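Local coordinates for protein uracil-DNA glycosylase (Epstein-Barr virus, PDB 6LYJ) that belongs to the uracil-DNA glycosylase superfamily and folds around a central four-stranded parallel sheet flanked by helices, at residues 181-193 with 230-243. Residues are numbered along the deposited sequence; the frame is centred on the assembly and turned at random.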
loop_
_atom_site.group_PDB
_atom_site.type_symbol
_atom_site.label_atom_id
_atom_site.label_comp_id
_atom_site.label_asym_id
_atom_site.label_seq_id
_atom_site.Cartn_x
_atom_site.Cartn_y
_atom_site.Cartn_z
ATOM N N ARG A 181 9.740 1.401 22.896
ATOM C CA ARG A 181 10.112 0.181 23.602
ATOM C C ARG A 181 11.260 -0.573 22.948
ATOM O O ARG A 181 11.992 -1.287 23.643
ATOM C CB ARG A 181 8.903 -0.755 23.703
ATOM C CG ARG A 181 7.694 -0.153 24.404
ATOM C CD ARG A 181 7.632 -0.495 25.878
ATOM N NE ARG A 181 6.600 0.292 26.551
ATOM C CZ ARG A 181 5.410 -0.183 26.906
ATOM N NH1 ARG A 181 5.102 -1.448 26.663
ATOM N NH2 ARG A 181 4.530 0.605 27.510
ATOM N N LEU A 182 11.429 -0.454 21.632
ATOM C CA LEU A 182 12.526 -1.133 20.958
ATOM C C LEU A 182 13.803 -0.311 21.062
ATOM O O LEU A 182 13.782 0.917 20.939
ATOM C CB LEU A 182 12.180 -1.385 19.490
ATOM C CG LEU A 182 10.991 -2.316 19.232
ATOM C CD1 LEU A 182 10.715 -2.430 17.738
ATOM C CD2 LEU A 182 11.230 -3.691 19.850
ATOM N N LYS A 183 14.921 -1.002 21.297
ATOM C CA LYS A 183 16.207 -0.321 21.405
ATOM C C LYS A 183 16.682 0.198 20.053
ATOM O O LYS A 183 17.223 1.307 19.963
ATOM C CB LYS A 183 17.243 -1.265 22.016
ATOM C CG LYS A 183 18.612 -0.645 22.241
ATOM C CD LYS A 183 19.587 -1.663 22.822
ATOM C CE LYS A 183 20.925 -1.018 23.149
ATOM N NZ LYS A 183 21.825 -1.946 23.890
ATOM N N ALA A 184 16.490 -0.585 18.994
ATOM C CA ALA A 184 16.975 -0.222 17.667
ATOM C C ALA A 184 16.090 -0.890 16.629
ATOM O O ALA A 184 15.950 -2.118 16.631
ATOM C CB ALA A 184 18.434 -0.645 17.481
ATOM N N CYS A 185 15.529 -0.090 15.725
ATOM C CA CYS A 185 14.569 -0.587 14.753
ATOM C C CYS A 185 14.653 0.267 13.496
ATOM O O CYS A 185 15.014 1.444 13.558
ATOM C CB CYS A 185 13.151 -0.572 15.334
ATOM S SG CYS A 185 11.914 -1.412 14.334
ATOM N N VAL A 186 14.334 -0.344 12.350
ATOM C CA VAL A 186 14.237 0.358 11.072
ATOM C C VAL A 186 12.767 0.566 10.734
ATOM O O VAL A 186 11.942 -0.341 10.910
ATOM C CB VAL A 186 14.952 -0.415 9.945
ATOM C CG1 VAL A 186 14.854 0.346 8.624
ATOM C CG2 VAL A 186 16.408 -0.684 10.307
ATOM N N PHE A 187 12.433 1.766 10.260
ATOM C CA PHE A 187 11.084 2.116 9.824
ATOM C C PHE A 187 11.145 2.579 8.373
ATOM O O PHE A 187 11.860 3.535 8.056
ATOM C CB PHE A 187 10.474 3.213 10.706
ATOM C CG PHE A 187 10.264 2.800 12.138
ATOM C CD1 PHE A 187 11.329 2.744 13.026
ATOM C CD2 PHE A 187 9.000 2.465 12.596
ATOM C CE1 PHE A 187 11.137 2.364 14.344
ATOM C CE2 PHE A 187 8.801 2.082 13.911
ATOM C CZ PHE A 187 9.870 2.033 14.786
ATOM N N MET A 188 10.409 1.897 7.494
ATOM C CA MET A 188 10.384 2.215 6.068
ATOM C C MET A 188 9.043 2.867 5.744
ATOM O O MET A 188 8.000 2.205 5.780
ATOM C CB MET A 188 10.607 0.965 5.217
ATOM C CG MET A 188 11.918 0.224 5.487
ATOM S SD MET A 188 12.096 -1.210 4.406
ATOM C CE MET A 188 13.691 -1.856 4.907
ATOM N N LEU A 189 9.078 4.157 5.419
ATOM C CA LEU A 189 7.887 4.958 5.149
ATOM C C LEU A 189 7.890 5.365 3.678
ATOM O O LEU A 189 8.680 6.223 3.270
ATOM C CB LEU A 189 7.853 6.183 6.064
ATOM C CG LEU A 189 8.124 5.883 7.545
ATOM C CD1 LEU A 189 8.080 7.141 8.403
ATOM C CD2 LEU A 189 7.126 4.865 8.056
ATOM N N TRP A 190 7.006 4.755 2.887
ATOM C CA TRP A 190 6.951 4.968 1.441
ATOM C C TRP A 190 5.706 5.774 1.084
ATOM O O TRP A 190 4.584 5.327 1.333
ATOM C CB TRP A 190 6.935 3.632 0.701
ATOM C CG TRP A 190 8.089 2.740 1.034
ATOM C CD1 TRP A 190 9.369 3.123 1.303
ATOM C CD2 TRP A 190 8.067 1.312 1.139
ATOM N NE1 TRP A 190 10.148 2.023 1.565
ATOM C CE2 TRP A 190 9.373 0.898 1.471
ATOM C CE3 TRP A 190 7.070 0.343 0.985
ATOM C CZ2 TRP A 190 9.710 -0.446 1.650
ATOM C CZ3 TRP A 190 7.407 -0.991 1.165
ATOM C CH2 TRP A 190 8.717 -1.371 1.491
ATOM N N GLY A 191 5.903 6.941 0.475
ATOM C CA GLY A 191 4.799 7.795 0.089
ATOM C C GLY A 191 4.400 8.775 1.182
ATOM O O GLY A 191 4.898 8.746 2.310
ATOM N N ALA A 192 3.461 9.658 0.831
ATOM C CA ALA A 192 3.084 10.748 1.729
ATOM C C ALA A 192 2.349 10.231 2.961
ATOM O O ALA A 192 2.601 10.695 4.081
ATOM C CB ALA A 192 2.231 11.779 0.984
ATOM N N LYS A 193 1.410 9.298 2.774
ATOM C CA LYS A 193 0.620 8.815 3.902
ATOM C C LYS A 193 1.515 8.181 4.959
ATOM O O LYS A 193 1.464 8.552 6.136
ATOM C CB LYS A 193 -0.432 7.814 3.420
ATOM C CG LYS A 193 -1.468 8.409 2.483
ATOM C CD LYS A 193 -2.209 9.568 3.131
ATOM C CE LYS A 193 -3.445 9.085 3.868
ATOM N NZ LYS A 193 -4.438 10.187 4.032
ATOM N N PHE A 230 11.348 5.490 -5.294
ATOM C CA PHE A 230 11.385 4.187 -4.637
ATOM C C PHE A 230 12.486 3.317 -5.231
ATOM O O PHE A 230 13.365 2.828 -4.513
ATOM C CB PHE A 230 10.034 3.479 -4.727
ATOM C CG PHE A 230 10.002 2.179 -3.975
ATOM C CD1 PHE A 230 9.676 2.154 -2.629
ATOM C CD2 PHE A 230 10.351 0.990 -4.599
ATOM C CE1 PHE A 230 9.669 0.960 -1.924
ATOM C CE2 PHE A 230 10.344 -0.204 -3.903
ATOM C CZ PHE A 230 10.004 -0.220 -2.564
ATOM N N LEU A 231 12.435 3.087 -6.543
ATOM C CA LEU A 231 13.492 2.327 -7.196
ATOM C C LEU A 231 14.809 3.075 -7.059
ATOM O O LEU A 231 14.939 4.212 -7.523
ATOM C CB LEU A 231 13.152 2.095 -8.667
ATOM C CG LEU A 231 14.144 1.221 -9.436
ATOM C CD1 LEU A 231 14.082 -0.221 -8.952
ATOM C CD2 LEU A 231 13.885 1.299 -10.931
ATOM N N GLY A 232 15.784 2.444 -6.410
ATOM C CA GLY A 232 17.020 3.114 -6.077
ATOM C C GLY A 232 17.106 3.630 -4.656
ATOM O O GLY A 232 18.137 4.204 -4.290
ATOM N N ASN A 233 16.060 3.459 -3.843
ATOM C CA ASN A 233 16.109 4.023 -2.499
ATOM C C ASN A 233 17.062 3.265 -1.582
ATOM O O ASN A 233 17.459 3.809 -0.546
ATOM C CB ASN A 233 14.701 4.099 -1.885
ATOM C CG ASN A 233 14.078 2.733 -1.611
ATOM O OD1 ASN A 233 14.741 1.698 -1.633
ATOM N ND2 ASN A 233 12.785 2.738 -1.331
ATOM N N ASN A 234 17.431 2.030 -1.934
ATOM C CA ASN A 234 18.442 1.252 -1.217
ATOM C C ASN A 234 18.010 0.914 0.209
ATOM O O ASN A 234 18.854 0.602 1.055
ATOM C CB ASN A 234 19.792 1.987 -1.206
ATOM C CG ASN A 234 20.978 1.045 -1.286
ATOM O OD1 ASN A 234 20.922 0.013 -1.951
ATOM N ND2 ASN A 234 22.062 1.404 -0.608
ATOM N N HIS A 235 16.700 0.920 0.484
ATOM C CA HIS A 235 16.230 0.836 1.865
ATOM C C HIS A 235 16.542 -0.512 2.510
ATOM O O HIS A 235 16.796 -0.571 3.718
ATOM C CB HIS A 235 14.723 1.095 1.918
ATOM C CG HIS A 235 14.346 2.544 1.878
ATOM N ND1 HIS A 235 13.050 2.978 2.057
ATOM C CD2 HIS A 235 15.091 3.657 1.676
ATOM C CE1 HIS A 235 13.013 4.296 1.972
ATOM N NE2 HIS A 235 14.237 4.733 1.738
ATOM N N PHE A 236 16.522 -1.602 1.744
ATOM C CA PHE A 236 16.749 -2.912 2.345
ATOM C C PHE A 236 18.224 -3.131 2.676
ATOM O O PHE A 236 18.555 -3.714 3.725
ATOM C CB PHE A 236 16.220 -3.999 1.407
ATOM C CG PHE A 236 14.750 -3.874 1.126
ATOM C CD1 PHE A 236 13.815 -4.384 2.011
ATOM C CD2 PHE A 236 14.302 -3.217 -0.010
ATOM C CE1 PHE A 236 12.462 -4.257 1.761
ATOM C CE2 PHE A 236 12.949 -3.084 -0.266
ATOM C CZ PHE A 236 12.029 -3.604 0.620
ATOM N N VAL A 237 19.112 -2.579 1.850
ATOM C CA VAL A 237 20.536 -2.593 2.161
ATOM C C VAL A 237 20.818 -1.718 3.376
ATOM O O VAL A 237 21.533 -2.127 4.297
ATOM C CB VAL A 237 21.356 -2.146 0.937
ATOM C CG1 VAL A 237 22.831 -1.996 1.301
ATOM C CG2 VAL A 237 21.173 -3.127 -0.214
ATOM N N LEU A 238 20.305 -0.483 3.372
ATOM C CA LEU A 238 20.535 0.409 4.504
ATOM C C LEU A 238 19.994 -0.200 5.791
ATOM O O LEU A 238 20.607 -0.071 6.859
ATOM C CB LEU A 238 19.895 1.772 4.236
ATOM C CG LEU A 238 20.499 2.561 3.072
ATOM C CD1 LEU A 238 19.650 3.789 2.761
ATOM C CD2 LEU A 238 21.943 2.951 3.371
ATOM N N ALA A 239 18.844 -0.872 5.705
ATOM C CA ALA A 239 18.256 -1.516 6.872
ATOM C C ALA A 239 19.184 -2.586 7.429
ATOM O O ALA A 239 19.447 -2.627 8.640
ATOM C CB ALA A 239 16.896 -2.112 6.512
ATOM N N ASN A 240 19.693 -3.472 6.558
ATOM C CA ASN A 240 20.595 -4.505 7.065
ATOM C C ASN A 240 21.911 -3.918 7.574
ATOM O O ASN A 240 22.477 -4.435 8.545
ATOM C CB ASN A 240 20.861 -5.563 5.996
ATOM C CG ASN A 240 19.845 -6.693 6.032
ATOM O OD1 ASN A 240 19.151 -6.882 7.032
ATOM N ND2 ASN A 240 19.765 -7.458 4.948
ATOM N N ASN A 241 22.416 -2.851 6.945
ATOM C CA ASN A 241 23.601 -2.180 7.480
ATOM C C ASN A 241 23.346 -1.672 8.892
ATOM O O ASN A 241 24.192 -1.823 9.783
ATOM C CB ASN A 241 24.031 -1.026 6.572
ATOM C CG ASN A 241 24.553 -1.498 5.231
ATOM O OD1 ASN A 241 24.867 -2.676 5.052
ATOM N ND2 ASN A 241 24.672 -0.573 4.286
ATOM N N PHE A 242 22.177 -1.065 9.111
ATOM C CA PHE A 242 21.830 -0.583 10.441
ATOM C C PHE A 242 21.788 -1.734 11.435
ATOM O O PHE A 242 22.386 -1.661 12.515
ATOM C CB PHE A 242 20.489 0.151 10.392
ATOM C CG PHE A 242 20.000 0.630 11.729
ATOM C CD1 PHE A 242 20.456 1.827 12.259
ATOM C CD2 PHE A 242 19.058 -0.099 12.443
ATOM C CE1 PHE A 242 19.998 2.281 13.487
ATOM C CE2 PHE A 242 18.594 0.351 13.668
ATOM C CZ PHE A 242 19.065 1.543 14.191
ATOM N N LEU A 243 21.111 -2.825 11.064
ATOM C CA LEU A 243 20.991 -3.960 11.975
ATOM C C LEU A 243 22.366 -4.521 12.324
ATOM O O LEU A 243 22.627 -4.868 13.482
ATOM C CB LEU A 243 20.096 -5.040 11.364
ATOM C CG LEU A 243 18.632 -4.647 11.124
ATOM C CD1 LEU A 243 17.846 -5.792 10.487
ATOM C CD2 LEU A 243 17.974 -4.200 12.426
#
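V186 packs on A239 and F242, M188 on H235, F236 and A239, and W190 on F230 and H235, setting an inner strand of the parallel sheet against a covering helix in the alpha/beta fold of the uracil-DNA glycosylase superfamily. Strand 186-190 and helix 235-243 run nearly antiparallel, their axes 9.4 Å apart at closest, so the start of the strand meets the far part of the helix segment and W190 meets the first turn of the helix and F230 in the loop before it.

The apolar layer begins with F242. Its CG lies anti to the backbone N (chi1 177°), which carries the ring back to the strand's entrance: CD2 of F242 sits 3.5 Å from CG2 of V186, while the CE2-CZ side reaches CB of A184. The other branch of V186, CG1, rests on CB of A239. M188, extended beyond CG, pushes its methyl CE to 3.6 Å from CB of A239; the same methyl lies close to the backbone O of H235. SD of M188 makes an oblique Met-aromatic contact, 4.5 Å from the centroid of the F236 ring. W253 meets F236 edge-to-face, and helix 113-125 also touches it through L122.

At the other end, W190, F230 and H235 form an aromatic cluster. F230 presents its edge to one indole face in a T-shaped stack, planes at 88°, with F230 CE1 only 3.4 Å from W190 CE2.

Hydrogen bonds hold H235 at both backbone and ring. An Asx turn leads into the helix: OD1 of N233 accepts from the backbone N of H235 at 3.0 Å. Strand 207-211 holds this corner, N233 ND2 hydrogen-bonding to OG of S211 and H235 NE2 making a weak hydrogen bond to the backbone O of T210. Across the contact, W190 NE1 donates in its own indole plane to ND1 of H235, 3.1 Å away, at an N-H...N angle of 155°.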